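Long-range contacts in putative aldolase (Bacteroides vulgatus ATCC 8482, PDB 3DXI), which is a putative aldolase of undetermined function whose modelled N-terminal domain folds as a TIM barrel related to the HMGL-like family: residues D12-Y16 and M222-N228; I5-R11 and D39-Y45; E82-P87 and R115-L119. All coordinates share one frame; numbering follows the deposited sequence.

The three contacts sample one TIM barrel from its closed sheet outward. Interaction 2 is the core piece: strands 4-7 and 40-45 pair in parallel, and a buried salt bridge joins Glu42 of the second strand to Arg11 of the helix that follows the first. Interaction 1 shares helix 9-13 with it and touches it through the selenium of Met222, but it joins segment 12-16, running on from that helix, to the loop following the last strand, using a hydroxyl, carbonyls and waters, and is partly buried. Interaction 3 lies about 21 Å from interaction 2, centre to centre, and nearer the surface; there a loop meets helix 113-124 through aliphatic packing and a salt bridge to an exposed arginine.

Interaction 1: residues D12-Y16 and M222-N228; sequences DGGYY and MGRGAGN
The hydroxyl of Tyr16 donates to the carbonyl O of Gly223, OH to O 2.7 Å, and receives a bond from a water that also donates to Gly225 O. The tyrosine thus grips the loop 222-228 once directly and once through water. The donor reaches Gly223 O tilted 28° from the carbonyl plane. With CG beside its own backbone N (chi1 -59°), the Tyr16 side chain carries its OH to the beginning of the type II' turn from Arg224 to Gly227, which Gly227 N closes on Arg224 O. Tyr265 and Trp267 meet the same ring.

Arg224 lies across the neighbouring Tyr15. Its CB sits over the centre of the ring in a CH-pi contact, 3.9 Å from the centroid, while the chain bends at chi3 and turns the guanidinium almost perpendicular to the ring, the planes 87° apart. Asp12 OD1 is 4.1 Å from Arg224 NH1 but well out of the guanidinium plane, a purely electrostatic neighbour. A second water ties the backbones together, donating to Asp12 O at 2.7 Å and accepting from Arg224 N.

Without a side chain, Gly13 lets Met222 lie close: the extended selenomethionine runs past it, Met222 CG 3.5 Å from Gly13 CA. Gly13 CA and Gly223 CA are 4.4 Å apart, and Gly223 CA makes a CH...O contact with Asp12 O. Asn228 comes close to the Asp12 carboxylate, with the two planes nearly parallel. Such a meeting of the segments that follow the first and eighth strands is typical of the C-terminal end of a TIM barrel, where these neighbouring strands close the ring.

Interaction 2: residues I5-R11 and D39-Y45; sequences ILDCTLR and DYLEVGY
Every part of the Arg11 side chain, reaching over from helix 9-13, meets the C-terminal half of strand 40-45. Its CB packs on the backbone, 3.7 Å from Gly44 N, and its CG lies over one face of the Tyr45 ring, offset toward the rim, in a CH-pi contact. A bend at chi2 (-82°) lays CD at the phenol end, 3.4 Å from Tyr45 CZ. The bend at chi3 (-69°) then turns NE toward Glu42. NE donates to Glu42 OE1 at 2.8 Å in a salt bridge, NH2 adds a weak bond to the same oxygen, and NH1 makes a weak one to Tyr45 OH. OE1 is met from above the carboxylate plane, and the carboxylate and guanidinium planes are 86° apart.

Behind this cluster the first two strands of the barrel pair in parallel. Tyr40 N donates to Ile5 O, Asp7 N to Tyr40 O at 2.9 Å, and Glu42 N to Asp7 O. Before the pairing begins, Asp39 OD2 accepts Ile5 N at 2.8 Å through its anti lone pair. On the face bearing Leu6 and Tyr40, Leu6 CG rests 3.6 Å from Tyr40 CB; the Tyr40 ring leads onward, its hydroxyl bonded to Glu129 and Lys75.

At the end of strand 4-7, Asp7 OD1 accepts from Thr9 N in an Asx turn, from Thr9 OG1 and from Tyr29 OH. A water carries the link onward from Leu10 N to Glu42 O. Arg11 and Arg105 converge in salt bridges on one buried oxygen, Glu42 OE1, so the two positive groups are tied to a single carboxylate, while Tyr45 and Glu42 hold the Arg11 guanidinium from two places.

Interaction 3: residues E82-P87 and R115-L119; sequences EKNTTP and RAIVL
Glu82 and Arg115 both place CG opposite the backbone N (chi1 -166° and -167°), and the bend of Glu82 at chi2 (-76°) turns its carboxylate up to the guanidinium. They join the loop after the third strand of the TIM barrel to helix 113-124, which follows the fourth. The salt bridge runs from Arg115 NH1 to Glu82 OE1 at 2.9 Å. Below the carboxylate the glutamate is aliphatic: its CG lies 3.7 Å from Ala116 CB, and its chain also packs on Ile106 and Ile108 of strand 103-108.

One turn further along the helix, Leu119 fits against the loop. Its CD1 is 3.8 Å from Thr85 CG2 and also reaches the backbone between Thr86 and Pro87, while Leu90 of helix 90-94 touches it as well. The hydroxyls of the two threonines are engaged close by in the chain: Thr85 OG1 bonds to Asn81 O and Thr86 OG1 to Asp89. Nearer the surface, the Pro87 ring leans on Val118, Pro87 CG to Val118 CG1 3.9 Å.

Interaction 1: residues D12-Y16 and M222-N228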
ATOM      1  N   ASP A  12      -7.645 -16.472   8.313  1.00 15.74           N
ATOM      2  CA  ASP A  12      -8.220 -15.301   7.675  1.00 17.38           C
ATOM      3  C   ASP A  12      -8.425 -15.450   6.172  1.00 18.17           C
ATOM      4  O   ASP A  12      -9.318 -14.828   5.597  1.00 20.74           O
ATOM      5  CB  ASP A  12      -7.326 -14.099   7.968  1.00 19.78           C
ATOM      6  CG  ASP A  12      -8.103 -12.907   8.475  1.00 21.06           C
ATOM      7  OD1 ASP A  12      -9.242 -13.089   8.961  1.00 22.88           O
ATOM      8  OD2 ASP A  12      -7.563 -11.787   8.395  1.00 23.08           O
ATOM      9  N   GLY A  13      -7.608 -16.278   5.533  1.00 16.88           N
ATOM     10  CA  GLY A  13      -7.740 -16.464   4.100  1.00 16.62           C
ATOM     11  C   GLY A  13      -8.699 -17.575   3.701  1.00 16.31           C
ATOM     12  O   GLY A  13      -9.093 -17.662   2.536  1.00 15.14           O
ATOM     13  N   GLY A  14      -9.074 -18.416   4.667  1.00 15.01           N
ATOM     14  CA  GLY A  14      -9.977 -19.524   4.396  1.00 14.34           C
ATOM     15  C   GLY A  14     -11.323 -19.106   3.826  1.00 16.03           C
ATOM     16  O   GLY A  14     -12.015 -19.899   3.192  1.00 15.12           O
ATOM     17  N   TYR A  15     -11.691 -17.852   4.054  1.00 15.54           N
ATOM     18  CA  TYR A  15     -12.948 -17.301   3.569  1.00 17.53           C
ATOM     19  C   TYR A  15     -13.261 -17.730   2.130  1.00 18.14           C
ATOM     20  O   TYR A  15     -14.353 -18.223   1.834  1.00 19.46           O
ATOM     21  CB  TYR A  15     -12.869 -15.776   3.638  1.00 20.55           C
ATOM     22  CG  TYR A  15     -14.094 -15.038   3.148  1.00 24.08           C
ATOM     23  CD1 TYR A  15     -15.149 -14.749   4.013  1.00 26.38           C
ATOM     24  CD2 TYR A  15     -14.186 -14.602   1.824  1.00 25.30           C
ATOM     25  CE1 TYR A  15     -16.264 -14.039   3.573  1.00 27.59           C
ATOM     26  CE2 TYR A  15     -15.297 -13.893   1.373  1.00 27.22           C
ATOM     27  CZ  TYR A  15     -16.329 -13.615   2.255  1.00 28.68           C
ATOM     28  OH  TYR A  15     -17.424 -12.904   1.822  1.00 32.09           O
ATOM     29  N   TYR A  16     -12.287 -17.552   1.246  1.00 16.03           N
ATOM     30  CA  TYR A  16     -12.443 -17.867  -0.172  1.00 15.02           C
ATOM     31  C   TYR A  16     -12.599 -19.339  -0.549  1.00 13.68           C
ATOM     32  O   TYR A  16     -13.211 -19.655  -1.567  1.00 13.49           O
ATOM     33  CB  TYR A  16     -11.257 -17.288  -0.940  1.00 13.48           C
ATOM     34  CG  TYR A  16     -11.110 -15.788  -0.804  1.00 12.11           C
ATOM     35  CD1 TYR A  16     -11.988 -14.919  -1.457  1.00 11.84           C
ATOM     36  CD2 TYR A  16     -10.084 -15.239  -0.042  1.00 11.70           C
ATOM     37  CE1 TYR A  16     -11.843 -13.542  -1.359  1.00 12.67           C
ATOM     38  CE2 TYR A  16      -9.928 -13.860   0.065  1.00 13.51           C
ATOM     39  CZ  TYR A  16     -10.810 -13.017  -0.597  1.00 13.18           C
ATOM     40  OH  TYR A  16     -10.649 -11.653  -0.505  1.00 14.78           O
HETATM   41  N   MSE A 222      -3.539 -12.222   2.030  1.00  6.89           N
HETATM   42  CA  MSE A 222      -4.759 -13.014   1.888  1.00  7.73           C
HETATM   43  C   MSE A 222      -5.731 -12.762   3.035  1.00  7.91           C
HETATM   44  O   MSE A 222      -5.379 -12.876   4.213  1.00  6.05           O
HETATM   45  CB  MSE A 222      -4.421 -14.507   1.808  1.00  8.34           C
HETATM   46  CG  MSE A 222      -5.616 -15.409   1.514  1.00 11.93           C
HETATM   47 SE   MSE A 222      -5.092 -17.277   1.362  1.00 22.73          SE
HETATM   48  CE  MSE A 222      -6.605 -17.969   0.364  1.00 12.04           C
ATOM     49  N   GLY A 223      -6.959 -12.418   2.664  1.00  7.19           N
ATOM     50  CA  GLY A 223      -8.002 -12.126   3.627  1.00  8.30           C
ATOM     51  C   GLY A 223      -9.190 -11.623   2.833  1.00 10.04           C
ATOM     52  O   GLY A 223      -9.042 -11.287   1.659  1.00 10.16           O
ATOM     53  N   ARG A 224     -10.366 -11.567   3.443  1.00 11.51           N
ATOM     54  CA  ARG A 224     -11.537 -11.105   2.709  1.00 13.62           C
ATOM     55  C   ARG A 224     -11.414  -9.637   2.293  1.00 12.86           C
ATOM     56  O   ARG A 224     -10.772  -8.829   2.976  1.00 10.56           O
ATOM     57  CB  ARG A 224     -12.812 -11.328   3.536  1.00 16.68           C
ATOM     58  CG  ARG A 224     -12.781 -10.739   4.936  1.00 21.99           C
ATOM     59  CD  ARG A 224     -14.103 -11.004   5.667  1.00 26.49           C
ATOM     60  NE  ARG A 224     -14.330 -12.420   5.961  1.00 30.35           N
ATOM     61  CZ  ARG A 224     -13.882 -13.045   7.049  1.00 31.88           C
ATOM     62  NH1 ARG A 224     -13.175 -12.380   7.957  1.00 33.85           N
ATOM     63  NH2 ARG A 224     -14.146 -14.334   7.236  1.00 29.76           N
ATOM     64  N   GLY A 225     -12.018  -9.310   1.154  1.00 11.13           N
ATOM     65  CA  GLY A 225     -11.980  -7.948   0.651  1.00 10.24           C
ATOM     66  C   GLY A 225     -10.592  -7.438   0.312  1.00 10.02           C
ATOM     67  O   GLY A 225      -9.856  -8.064  -0.459  1.00 10.67           O
ATOM     68  N   ALA A 226     -10.239  -6.296   0.897  1.00 10.51           N
ATOM     69  CA  ALA A 226      -8.944  -5.665   0.666  1.00 11.74           C
ATOM     70  C   ALA A 226      -7.812  -6.454   1.312  1.00 11.02           C
ATOM     71  O   ALA A 226      -6.640  -6.230   1.018  1.00 12.00           O
ATOM     72  CB  ALA A 226      -8.957  -4.236   1.195  1.00  9.99           C
ATOM     73  N   GLY A 227      -8.166  -7.366   2.208  1.00 11.39           N
ATOM     74  CA  GLY A 227      -7.157  -8.190   2.847  1.00 11.59           C
ATOM     75  C   GLY A 227      -6.398  -7.579   4.005  1.00 10.11           C
ATOM     76  O   GLY A 227      -6.771  -6.530   4.530  1.00 10.51           O
ATOM     77  N   ASN A 228      -5.318  -8.252   4.392  1.00  9.57           N
ATOM     78  CA  ASN A 228      -4.482  -7.830   5.512  1.00  9.55           C
ATOM     79  C   ASN A 228      -3.117  -7.312   5.074  1.00  8.35           C
ATOM     80  O   ASN A 228      -2.817  -7.222   3.884  1.00  8.67           O
ATOM     81  CB  ASN A 228      -4.258  -9.007   6.467  1.00  8.63           C
ATOM     82  CG  ASN A 228      -5.547  -9.623   6.949  1.00  8.88           C
ATOM     83  OD1 ASN A 228      -5.869 -10.761   6.615  1.00 11.89           O
ATOM     84  ND2 ASN A 228      -6.290  -8.880   7.743  1.00  8.70           N
TER
HETATM   85  O   HOH W   1     -10.676 -12.550   6.214  1.00 26.33           O
HETATM   86  O   HOH W   2     -11.491  -9.668  -2.194  1.00 21.56           O

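Interaction 2: residues I5-R11 and D39-Y45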
ATOM      1  N   ILE A   5       5.698 -11.839  15.880  1.00  8.44           N
ATOM      2  CA  ILE A   5       5.009 -11.719  14.602  1.00  8.35           C
ATOM      3  C   ILE A   5       4.087 -12.923  14.437  1.00  9.08           C
ATOM      4  O   ILE A   5       4.519 -14.070  14.559  1.00  6.66           O
ATOM      5  CB  ILE A   5       6.025 -11.662  13.439  1.00  8.57           C
ATOM      6  CG1 ILE A   5       6.887 -10.405  13.588  1.00  8.47           C
ATOM      7  CG2 ILE A   5       5.303 -11.656  12.099  1.00  9.98           C
ATOM      8  CD1 ILE A   5       7.987 -10.265  12.554  1.00  8.92           C
ATOM      9  N   LEU A   6       2.812 -12.649  14.176  1.00  8.20           N
ATOM     10  CA  LEU A   6       1.816 -13.701  14.014  1.00  8.16           C
ATOM     11  C   LEU A   6       1.216 -13.728  12.616  1.00  7.69           C
ATOM     12  O   LEU A   6       0.749 -12.709  12.102  1.00  9.15           O
ATOM     13  CB  LEU A   6       0.695 -13.527  15.050  1.00  7.14           C
ATOM     14  CG  LEU A   6      -0.444 -14.556  15.083  1.00  6.62           C
ATOM     15  CD1 LEU A   6      -1.089 -14.555  16.467  1.00  7.08           C
ATOM     16  CD2 LEU A   6      -1.478 -14.231  14.011  1.00  5.86           C
ATOM     17  N   ASP A   7       1.235 -14.902  12.000  1.00  7.91           N
ATOM     18  CA  ASP A   7       0.667 -15.060  10.669  1.00  6.31           C
ATOM     19  C   ASP A   7      -0.642 -15.828  10.783  1.00  7.34           C
ATOM     20  O   ASP A   7      -0.704 -16.890  11.419  1.00  7.70           O
ATOM     21  CB  ASP A   7       1.643 -15.800   9.757  1.00  6.06           C
ATOM     22  CG  ASP A   7       1.121 -15.943   8.346  1.00  5.41           C
ATOM     23  OD1 ASP A   7       0.299 -16.846   8.100  1.00  8.54           O
ATOM     24  OD2 ASP A   7       1.521 -15.139   7.481  1.00  7.55           O
ATOM     25  N   CYS A   8      -1.693 -15.276  10.184  1.00  8.51           N
ATOM     26  CA  CYS A   8      -3.008 -15.903  10.222  1.00  9.36           C
ATOM     27  C   CYS A   8      -3.569 -16.189   8.834  1.00  8.93           C
ATOM     28  O   CYS A   8      -4.778 -16.127   8.621  1.00  9.73           O
ATOM     29  CB  CYS A   8      -3.991 -15.030  11.021  1.00 10.10           C
ATOM     30  SG  CYS A   8      -4.076 -13.282  10.525  1.00 10.93           S
ATOM     31  N   THR A   9      -2.687 -16.532   7.903  1.00  8.81           N
ATOM     32  CA  THR A   9      -3.081 -16.825   6.526  1.00  9.76           C
ATOM     33  C   THR A   9      -4.253 -17.804   6.389  1.00  9.28           C
ATOM     34  O   THR A   9      -5.274 -17.475   5.782  1.00  9.55           O
ATOM     35  CB  THR A   9      -1.879 -17.387   5.721  1.00  8.74           C
ATOM     36  OG1 THR A   9      -0.770 -16.482   5.816  1.00  7.66           O
ATOM     37  CG2 THR A   9      -2.255 -17.563   4.261  1.00  7.06           C
ATOM     38  N   LEU A  10      -4.116 -19.000   6.953  1.00 10.50           N
ATOM     39  CA  LEU A  10      -5.171 -20.015   6.846  1.00 10.63           C
ATOM     40  C   LEU A  10      -6.501 -19.653   7.503  1.00 10.86           C
ATOM     41  O   LEU A  10      -7.569 -19.956   6.965  1.00 10.42           O
ATOM     42  CB  LEU A  10      -4.681 -21.353   7.415  1.00  9.68           C
ATOM     43  CG  LEU A  10      -3.429 -21.957   6.769  1.00  9.60           C
ATOM     44  CD1 LEU A  10      -3.145 -23.318   7.387  1.00  8.46           C
ATOM     45  CD2 LEU A  10      -3.630 -22.090   5.262  1.00 10.62           C
ATOM     46  N   ARG A  11      -6.433 -19.012   8.667  1.00 10.13           N
ATOM     47  CA  ARG A  11      -7.633 -18.630   9.403  1.00 11.42           C
ATOM     48  C   ARG A  11      -8.388 -17.493   8.721  1.00 13.85           C
ATOM     49  O   ARG A  11      -9.608 -17.544   8.560  1.00 12.77           O
ATOM     50  CB  ARG A  11      -7.256 -18.213  10.834  1.00 11.10           C
ATOM     51  CG  ARG A  11      -8.439 -17.941  11.766  1.00 10.85           C
ATOM     52  CD  ARG A  11      -9.021 -16.542  11.587  1.00 12.07           C
ATOM     53  NE  ARG A  11      -8.117 -15.493  12.058  1.00 11.08           N
ATOM     54  CZ  ARG A  11      -8.399 -14.194  12.021  1.00 14.33           C
ATOM     55  NH1 ARG A  11      -9.560 -13.777  11.532  1.00 13.86           N
ATOM     56  NH2 ARG A  11      -7.527 -13.308  12.480  1.00 13.55           N
ATOM     57  N   ASP A  39       6.605 -15.967  14.878  1.00  9.27           N
ATOM     58  CA  ASP A  39       6.449 -16.626  16.167  1.00  9.12           C
ATOM     59  C   ASP A  39       5.169 -17.405  16.428  1.00  8.56           C
ATOM     60  O   ASP A  39       5.196 -18.442  17.090  1.00  8.18           O
ATOM     61  CB  ASP A  39       6.632 -15.576  17.256  1.00  8.74           C
ATOM     62  CG  ASP A  39       7.877 -14.748  17.037  1.00  9.55           C
ATOM     63  OD1 ASP A  39       8.978 -15.274  17.286  1.00 10.64           O
ATOM     64  OD2 ASP A  39       7.756 -13.588  16.591  1.00  8.77           O
ATOM     65  N   TYR A  40       4.055 -16.884  15.932  1.00  9.92           N
ATOM     66  CA  TYR A  40       2.747 -17.501  16.114  1.00  9.04           C
ATOM     67  C   TYR A  40       2.062 -17.755  14.784  1.00  9.93           C
ATOM     68  O   TYR A  40       2.188 -16.967  13.842  1.00 10.20           O
ATOM     69  CB  TYR A  40       1.843 -16.590  16.948  1.00  9.49           C
ATOM     70  CG  TYR A  40       2.060 -16.679  18.435  1.00  7.58           C
ATOM     71  CD1 TYR A  40       1.162 -17.367  19.245  1.00  9.92           C
ATOM     72  CD2 TYR A  40       3.158 -16.066  19.037  1.00  8.02           C
ATOM     73  CE1 TYR A  40       1.346 -17.441  20.623  1.00  8.91           C
ATOM     74  CE2 TYR A  40       3.355 -16.137  20.412  1.00  8.47           C
ATOM     75  CZ  TYR A  40       2.442 -16.827  21.198  1.00  7.48           C
ATOM     76  OH  TYR A  40       2.635 -16.916  22.554  1.00  7.27           O
ATOM     77  N   LEU A  41       1.326 -18.859  14.725  1.00  9.21           N
ATOM     78  CA  LEU A  41       0.585 -19.229  13.533  1.00  9.39           C
ATOM     79  C   LEU A  41      -0.849 -19.537  13.953  1.00  9.72           C
ATOM     80  O   LEU A  41      -1.088 -20.492  14.688  1.00  9.92           O
ATOM     81  CB  LEU A  41       1.190 -20.476  12.878  1.00  9.72           C
ATOM     82  CG  LEU A  41       2.696 -20.539  12.602  1.00  9.66           C
ATOM     83  CD1 LEU A  41       3.019 -21.872  11.948  1.00  8.64           C
ATOM     84  CD2 LEU A  41       3.119 -19.387  11.701  1.00  9.71           C
ATOM     85  N   GLU A  42      -1.794 -18.715  13.507  1.00  7.20           N
ATOM     86  CA  GLU A  42      -3.201 -18.943  13.815  1.00  6.64           C
ATOM     87  C   GLU A  42      -3.710 -19.675  12.585  1.00  6.48           C
ATOM     88  O   GLU A  42      -3.961 -19.069  11.543  1.00  3.52           O
ATOM     89  CB  GLU A  42      -3.930 -17.621  13.995  1.00  7.31           C
ATOM     90  CG  GLU A  42      -5.371 -17.776  14.393  1.00  7.73           C
ATOM     91  CD  GLU A  42      -5.983 -16.450  14.741  1.00  9.80           C
ATOM     92  OE1 GLU A  42      -5.954 -15.551  13.873  1.00 12.33           O
ATOM     93  OE2 GLU A  42      -6.482 -16.303  15.878  1.00 11.37           O
ATOM     94  N   VAL A  43      -3.858 -20.988  12.726  1.00  6.92           N
ATOM     95  CA  VAL A  43      -4.238 -21.860  11.626  1.00  7.20           C
ATOM     96  C   VAL A  43      -5.716 -22.041  11.306  1.00  8.83           C
ATOM     97  O   VAL A  43      -6.057 -22.587  10.250  1.00  8.82           O
ATOM     98  CB  VAL A  43      -3.614 -23.249  11.838  1.00  6.88           C
ATOM     99  CG1 VAL A  43      -2.091 -23.114  11.971  1.00  7.28           C
ATOM    100  CG2 VAL A  43      -4.200 -23.895  13.088  1.00  5.81           C
ATOM    101  N   GLY A  44      -6.595 -21.602  12.199  1.00  8.79           N
ATOM    102  CA  GLY A  44      -8.010 -21.762  11.922  1.00  9.08           C
ATOM    103  C   GLY A  44      -8.936 -21.517  13.090  1.00  9.33           C
ATOM    104  O   GLY A  44      -8.524 -21.039  14.147  1.00 10.27           O
ATOM    105  N   TYR A  45     -10.202 -21.856  12.881  1.00 10.19           N
ATOM    106  CA  TYR A  45     -11.247 -21.694  13.880  1.00  8.93           C
ATOM    107  C   TYR A  45     -11.626 -23.039  14.482  1.00 10.72           C
ATOM    108  O   TYR A  45     -11.314 -24.098  13.927  1.00  9.58           O
ATOM    109  CB  TYR A  45     -12.518 -21.128  13.231  1.00  8.24           C
ATOM    110  CG  TYR A  45     -12.441 -19.692  12.753  1.00  7.88           C
ATOM    111  CD1 TYR A  45     -12.733 -18.638  13.618  1.00  7.19           C
ATOM    112  CD2 TYR A  45     -12.091 -19.391  11.436  1.00  7.25           C
ATOM    113  CE1 TYR A  45     -12.681 -17.313  13.185  1.00  9.46           C
ATOM    114  CE2 TYR A  45     -12.032 -18.064  10.986  1.00  7.74           C
ATOM    115  CZ  TYR A  45     -12.331 -17.034  11.871  1.00  9.81           C
ATOM    116  OH  TYR A  45     -12.280 -15.729  11.458  1.00  9.00           O
TER
HETATM  117  O   HOH W   3      -2.503 -19.773   9.299  1.00  6.50           O

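Interaction 3: residues E82-P87 and R115-L119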
ATOM      1  N   GLU A  82     -16.510 -14.943  19.734  1.00 12.39           N
ATOM      2  CA  GLU A  82     -17.188 -14.698  21.008  1.00 12.96           C
ATOM      3  C   GLU A  82     -18.720 -14.728  20.915  1.00 13.62           C
ATOM      4  O   GLU A  82     -19.385 -15.346  21.746  1.00 12.78           O
ATOM      5  CB  GLU A  82     -16.727 -13.350  21.576  1.00 13.37           C
ATOM      6  CG  GLU A  82     -17.064 -13.092  23.038  1.00 13.58           C
ATOM      7  CD  GLU A  82     -18.519 -12.737  23.256  1.00 16.60           C
ATOM      8  OE1 GLU A  82     -19.083 -11.975  22.437  1.00 15.89           O
ATOM      9  OE2 GLU A  82     -19.095 -13.208  24.257  1.00 18.02           O
ATOM     10  N   LYS A  83     -19.279 -14.070  19.906  1.00 13.23           N
ATOM     11  CA  LYS A  83     -20.730 -14.027  19.741  1.00 14.70           C
ATOM     12  C   LYS A  83     -21.368 -15.404  19.541  1.00 15.25           C
ATOM     13  O   LYS A  83     -22.582 -15.552  19.672  1.00 15.51           O
ATOM     14  CB  LYS A  83     -21.104 -13.129  18.558  1.00 15.83           C
ATOM     15  CG  LYS A  83     -20.661 -13.664  17.208  1.00 18.12           C
ATOM     16  CD  LYS A  83     -21.110 -12.741  16.088  1.00 21.43           C
ATOM     17  CE  LYS A  83     -20.758 -13.317  14.725  1.00 23.03           C
ATOM     18  NZ  LYS A  83     -21.163 -12.402  13.624  1.00 24.65           N
ATOM     19  N   ASN A  84     -20.556 -16.406  19.220  1.00 15.18           N
ATOM     20  CA  ASN A  84     -21.064 -17.759  19.000  1.00 15.30           C
ATOM     21  C   ASN A  84     -20.629 -18.729  20.081  1.00 15.25           C
ATOM     22  O   ASN A  84     -20.891 -19.922  19.981  1.00 14.83           O
ATOM     23  CB  ASN A  84     -20.569 -18.319  17.662  1.00 15.60           C
ATOM     24  CG  ASN A  84     -21.077 -17.540  16.477  1.00 17.49           C
ATOM     25  OD1 ASN A  84     -22.236 -17.139  16.442  1.00 18.68           O
ATOM     26  ND2 ASN A  84     -20.214 -17.337  15.481  1.00 18.55           N
ATOM     27  N   THR A  85     -19.969 -18.230  21.116  1.00 16.65           N
ATOM     28  CA  THR A  85     -19.472 -19.117  22.157  1.00 16.13           C
ATOM     29  C   THR A  85     -19.869 -18.746  23.582  1.00 16.39           C
ATOM     30  O   THR A  85     -19.700 -17.604  24.014  1.00 15.59           O
ATOM     31  CB  THR A  85     -17.932 -19.193  22.084  1.00 15.58           C
ATOM     32  OG1 THR A  85     -17.536 -19.560  20.758  1.00 15.08           O
ATOM     33  CG2 THR A  85     -17.394 -20.210  23.065  1.00 16.77           C
ATOM     34  N   THR A  86     -20.390 -19.727  24.306  1.00 15.32           N
ATOM     35  CA  THR A  86     -20.778 -19.533  25.697  1.00 15.29           C
ATOM     36  C   THR A  86     -19.794 -20.340  26.536  1.00 14.50           C
ATOM     37  O   THR A  86     -19.147 -21.259  26.035  1.00 12.92           O
ATOM     38  CB  THR A  86     -22.197 -20.065  25.990  1.00 15.17           C
ATOM     39  OG1 THR A  86     -22.227 -21.477  25.756  1.00 15.76           O
ATOM     40  CG2 THR A  86     -23.227 -19.390  25.100  1.00 16.91           C
ATOM     41  N   PRO A  87     -19.653 -19.999  27.824  1.00 15.01           N
ATOM     42  CA  PRO A  87     -18.715 -20.767  28.649  1.00 15.43           C
ATOM     43  C   PRO A  87     -19.030 -22.267  28.601  1.00 15.14           C
ATOM     44  O   PRO A  87     -18.136 -23.107  28.692  1.00 15.11           O
ATOM     45  CB  PRO A  87     -18.906 -20.154  30.036  1.00 14.33           C
ATOM     46  CG  PRO A  87     -19.185 -18.690  29.696  1.00 13.56           C
ATOM     47  CD  PRO A  87     -20.167 -18.820  28.552  1.00 14.01           C
ATOM     48  N   ARG A 115     -18.607  -9.814  28.591  1.00 17.63           N
ATOM     49  CA  ARG A 115     -19.013 -11.204  28.409  1.00 16.90           C
ATOM     50  C   ARG A 115     -17.802 -12.011  27.942  1.00 15.90           C
ATOM     51  O   ARG A 115     -17.635 -13.177  28.307  1.00 15.24           O
ATOM     52  CB  ARG A 115     -20.135 -11.294  27.370  1.00 18.45           C
ATOM     53  CG  ARG A 115     -20.845 -12.633  27.334  1.00 20.93           C
ATOM     54  CD  ARG A 115     -21.390 -12.910  25.942  1.00 23.71           C
ATOM     55  NE  ARG A 115     -22.313 -11.883  25.486  1.00 23.38           N
ATOM     56  CZ  ARG A 115     -22.502 -11.558  24.210  1.00 25.56           C
ATOM     57  NH1 ARG A 115     -21.821 -12.173  23.250  1.00 25.71           N
ATOM     58  NH2 ARG A 115     -23.391 -10.630  23.888  1.00 27.78           N
ATOM     59  N   ALA A 116     -16.954 -11.381  27.136  1.00 15.01           N
ATOM     60  CA  ALA A 116     -15.753 -12.041  26.626  1.00 14.65           C
ATOM     61  C   ALA A 116     -14.764 -12.321  27.758  1.00 14.13           C
ATOM     62  O   ALA A 116     -14.036 -13.317  27.721  1.00 13.94           O
ATOM     63  CB  ALA A 116     -15.092 -11.179  25.546  1.00 13.21           C
ATOM     64  N   ILE A 117     -14.741 -11.445  28.763  1.00 14.05           N
ATOM     65  CA  ILE A 117     -13.837 -11.619  29.902  1.00 13.98           C
ATOM     66  C   ILE A 117     -14.208 -12.872  30.692  1.00 14.19           C
ATOM     67  O   ILE A 117     -13.339 -13.557  31.235  1.00 13.49           O
ATOM     68  CB  ILE A 117     -13.861 -10.380  30.839  1.00 14.00           C
ATOM     69  CG1 ILE A 117     -13.247  -9.180  30.113  1.00 13.53           C
ATOM     70  CG2 ILE A 117     -13.098 -10.683  32.140  1.00 12.15           C
ATOM     71  CD1 ILE A 117     -13.330  -7.874  30.876  1.00 13.92           C
ATOM     72  N   VAL A 118     -15.505 -13.161  30.750  1.00 14.44           N
ATOM     73  CA  VAL A 118     -16.008 -14.340  31.441  1.00 14.96           C
ATOM     74  C   VAL A 118     -15.504 -15.570  30.692  1.00 14.86           C
ATOM     75  O   VAL A 118     -15.058 -16.548  31.291  1.00 12.87           O
ATOM     76  CB  VAL A 118     -17.557 -14.362  31.444  1.00 16.00           C
ATOM     77  CG1 VAL A 118     -18.057 -15.702  31.973  1.00 15.45           C
ATOM     78  CG2 VAL A 118     -18.101 -13.198  32.283  1.00 15.58           C
ATOM     79  N   LEU A 119     -15.584 -15.509  29.369  1.00 16.28           N
ATOM     80  CA  LEU A 119     -15.139 -16.603  28.516  1.00 17.14           C
ATOM     81  C   LEU A 119     -13.631 -16.788  28.684  1.00 17.19           C
ATOM     82  O   LEU A 119     -13.151 -17.901  28.938  1.00 18.50           O
ATOM     83  CB  LEU A 119     -15.474 -16.280  27.057  1.00 17.47           C
ATOM     84  CG  LEU A 119     -15.347 -17.384  26.008  1.00 18.59           C
ATOM     85  CD1 LEU A 119     -16.317 -18.514  26.333  1.00 17.93           C
ATOM     86  CD2 LEU A 119     -15.647 -16.803  24.629  1.00 15.89           C
TER